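Local structure of cytochrome P450 (Novosphingobium aromaticivorans, 3OFT) at residues A[51-56]-A[292-297]. The protein binds haem (iron protoporphyrin IX) within the mainly helical fold of the cytochrome P450 superfamily, in which it is named CYP101C1. Numbering follows the deposited sequence.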
ATOM      1  N   ALA A  51      15.961   5.151  -7.212  1.00 10.96           N
ATOM      2  CA  ALA A  51      16.634   3.858  -7.336  1.00 11.30           C
ATOM      3  C   ALA A  51      15.973   3.131  -8.513  1.00 12.67           C
ATOM      4  O   ALA A  51      14.761   3.025  -8.544  1.00 13.38           O
ATOM      5  CB  ALA A  51      16.517   3.071  -6.067  1.00 11.77           C
ATOM      6  N   ALA A  52      16.773   2.655  -9.476  1.00 13.67           N
ATOM      7  CA  ALA A  52      16.257   2.246 -10.773  1.00 14.31           C
ATOM      8  C   ALA A  52      16.737   0.862 -11.200  1.00 14.54           C
ATOM      9  O   ALA A  52      16.708   0.523 -12.376  1.00 16.93           O
ATOM     10  CB  ALA A  52      16.598   3.307 -11.839  1.00 14.08           C
ATOM     11  N   ARG A  53      17.193   0.081 -10.239  1.00 14.69           N
ATOM     12  CA  ARG A  53      17.548  -1.324 -10.495  1.00 14.09           C
ATOM     13  C   ARG A  53      17.292  -2.078  -9.225  1.00 12.65           C
ATOM     14  O   ARG A  53      17.476  -1.542  -8.110  1.00 10.95           O
ATOM     15  CB  ARG A  53      19.031  -1.450 -10.865  1.00 13.96           C
ATOM     16  CG  ARG A  53      19.448  -2.848 -11.395  1.00 18.73           C
ATOM     17  CD  ARG A  53      20.869  -3.151 -10.892  1.00 25.24           C
ATOM     18  NE  ARG A  53      21.737  -2.143 -11.424  1.00 25.30           N
ATOM     19  CZ  ARG A  53      22.810  -1.623 -10.855  1.00 23.85           C
ATOM     20  NH1 ARG A  53      23.259  -1.993  -9.666  1.00 26.29           N
ATOM     21  NH2 ARG A  53      23.436  -0.702 -11.528  1.00 24.85           N
ATOM     22  N   GLY A  54      16.899  -3.343  -9.381  1.00 11.86           N
ATOM     23  CA  GLY A  54      16.457  -4.143  -8.252  1.00 12.72           C
ATOM     24  C   GLY A  54      17.379  -4.161  -7.062  1.00 13.32           C
ATOM     25  O   GLY A  54      16.930  -3.989  -5.942  1.00 12.05           O
ATOM     26  N   ASP A  55      18.662  -4.426  -7.281  1.00 13.23           N
ATOM     27  CA  ASP A  55      19.576  -4.568  -6.143  1.00 14.71           C
ATOM     28  C   ASP A  55      19.770  -3.255  -5.376  1.00 13.57           C
ATOM     29  O   ASP A  55      19.945  -3.275  -4.163  1.00 15.26           O
ATOM     30  CB  ASP A  55      20.955  -5.108  -6.560  1.00 15.81           C
ATOM     31  CG  ASP A  55      21.627  -4.247  -7.601  1.00 20.10           C
ATOM     32  OD1 ASP A  55      21.028  -4.048  -8.666  1.00 26.88           O
ATOM     33  OD2 ASP A  55      22.762  -3.769  -7.383  1.00 27.45           O
ATOM     34  N   VAL A  56      19.699  -2.127  -6.088  1.00 12.49           N
ATOM     35  CA  VAL A  56      19.823  -0.796  -5.488  1.00 11.06           C
ATOM     36  C   VAL A  56      18.578  -0.477  -4.663  1.00 10.23           C
ATOM     37  O   VAL A  56      18.688  -0.059  -3.521  1.00 10.13           O
ATOM     38  CB  VAL A  56      20.088   0.293  -6.582  1.00 11.41           C
ATOM     39  CG1 VAL A  56      20.218   1.677  -5.939  1.00 11.92           C
ATOM     40  CG2 VAL A  56      21.390  -0.058  -7.348  1.00 12.16           C
ATOM     41  N   ASP A 292      27.267   5.533  -0.326  1.00 17.20           N
ATOM     42  CA  ASP A 292      27.722   5.132  -1.642  1.00 19.10           C
ATOM     43  C   ASP A 292      26.836   4.021  -2.154  1.00 19.01           C
ATOM     44  O   ASP A 292      26.550   3.067  -1.405  1.00 19.01           O
ATOM     45  CB  ASP A 292      29.139   4.585  -1.564  1.00 20.27           C
ATOM     46  CG  ASP A 292      30.185   5.683  -1.394  1.00 24.95           C
ATOM     47  OD1 ASP A 292      29.813   6.880  -1.304  1.00 25.67           O
ATOM     48  OD2 ASP A 292      31.390   5.328  -1.345  1.00 31.32           O
ATOM     49  N   ALA A 293      26.464   4.131  -3.432  1.00 17.36           N
ATOM     50  CA  ALA A 293      25.529   3.223  -4.066  1.00 18.44           C
ATOM     51  C   ALA A 293      25.687   3.306  -5.582  1.00 18.18           C
ATOM     52  O   ALA A 293      25.689   4.405  -6.167  1.00 18.36           O
ATOM     53  CB  ALA A 293      24.104   3.589  -3.669  1.00 17.55           C
ATOM     54  N   ASP A 294      25.797   2.150  -6.224  1.00 18.98           N
ATOM     55  CA  ASP A 294      25.871   2.069  -7.681  1.00 20.70           C
ATOM     56  C   ASP A 294      26.949   2.977  -8.303  1.00 20.79           C
ATOM     57  O   ASP A 294      26.770   3.472  -9.422  1.00 21.73           O
ATOM     58  CB  ASP A 294      24.507   2.392  -8.312  1.00 20.71           C
ATOM     59  CG  ASP A 294      24.479   2.096  -9.815  1.00 24.11           C
ATOM     60  OD1 ASP A 294      24.991   1.023 -10.210  1.00 30.26           O
ATOM     61  OD2 ASP A 294      23.951   2.911 -10.602  1.00 25.88           O
ATOM     62  N   GLY A 295      28.029   3.234  -7.565  1.00 20.70           N
ATOM     63  CA  GLY A 295      29.119   4.077  -8.075  1.00 20.70           C
ATOM     64  C   GLY A 295      28.956   5.582  -7.926  1.00 20.68           C
ATOM     65  O   GLY A 295      29.724   6.361  -8.511  1.00 21.03           O
ATOM     66  N   VAL A 296      27.947   6.009  -7.175  1.00 19.30           N
ATOM     67  CA  VAL A 296      27.779   7.425  -6.838  1.00 18.63           C
ATOM     68  C   VAL A 296      27.617   7.535  -5.326  1.00 18.02           C
ATOM     69  O   VAL A 296      27.624   6.512  -4.628  1.00 16.73           O
ATOM     70  CB  VAL A 296      26.597   8.116  -7.570  1.00 19.27           C
ATOM     71  CG1 VAL A 296      26.859   8.219  -9.081  1.00 21.62           C
ATOM     72  CG2 VAL A 296      25.240   7.421  -7.259  1.00 19.63           C
ATOM     73  N   THR A 297      27.521   8.767  -4.826  1.00 18.03           N
ATOM     74  CA  THR A 297      27.348   9.030  -3.406  1.00 18.71           C
ATOM     75  C   THR A 297      26.101   9.875  -3.225  1.00 18.42           C
ATOM     76  O   THR A 297      26.009  11.017  -3.704  1.00 18.07           O
ATOM     77  CB  THR A 297      28.522   9.816  -2.793  1.00 19.55           C
ATOM     78  OG1 THR A 297      29.728   9.070  -2.959  1.00 22.11           O
ATOM     79  CG2 THR A 297      28.297  10.091  -1.286  1.00 19.67           C
TER
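Arg53 reaches out from the start of helix 54-62 to the tip of the 292-297 hairpin and forms a salt bridge with Asp294, NH2 lying 2.7 Å from OD1. The hydrogen bond is bent, 149° at the hydrogen. OD1 sits a little off the guanidinium plane, NH2 meets OD1 from above the carboxylate plane, and the two flat groups stand 77° apart. CG of Arg53 stands anti to the backbone N (chi1 -170°), and bends at chi2 and chi3 then bring the guanidinium round beside its own helix turn. There NH1 bonds to Asp55 OD2 at 2.9 Å, in the guanidinium plane and on the syn side of the carboxylate. Arg53 thus joins two aspartates through different nitrogens; its charge probably eases the repulsion between Asp55 OD2 and Asp294 OD1, 6.0 Å apart. The other oxygen of Asp294, OD2, pairs with Arg10, so this carboxylate is shared by two arginines. Beside the salt bridge the apolar contact is a single near approach: CG2 of Val56, the methyl beside its backbone N and anti to the carbonyl carbon, comes within 4.1 Å of Asp294 CB. Asp294 and Gly295 form the corners of a type I' turn, closed by Val296 N to Ala293 O at 2.9 Å, which places the Asp294 side chain at the hairpin end. Arg53 occupies the N-cap position of helix 54-62, two residues beyond the end of strand 48-51 of the mixed sheet. The two-stranded hairpin 291-293/296-298 packs through Ala293, Asp294 and Val296 on Leu39 of strand 39-42, and through Ala293 on Glu59 and Leu60 of helix 54-62.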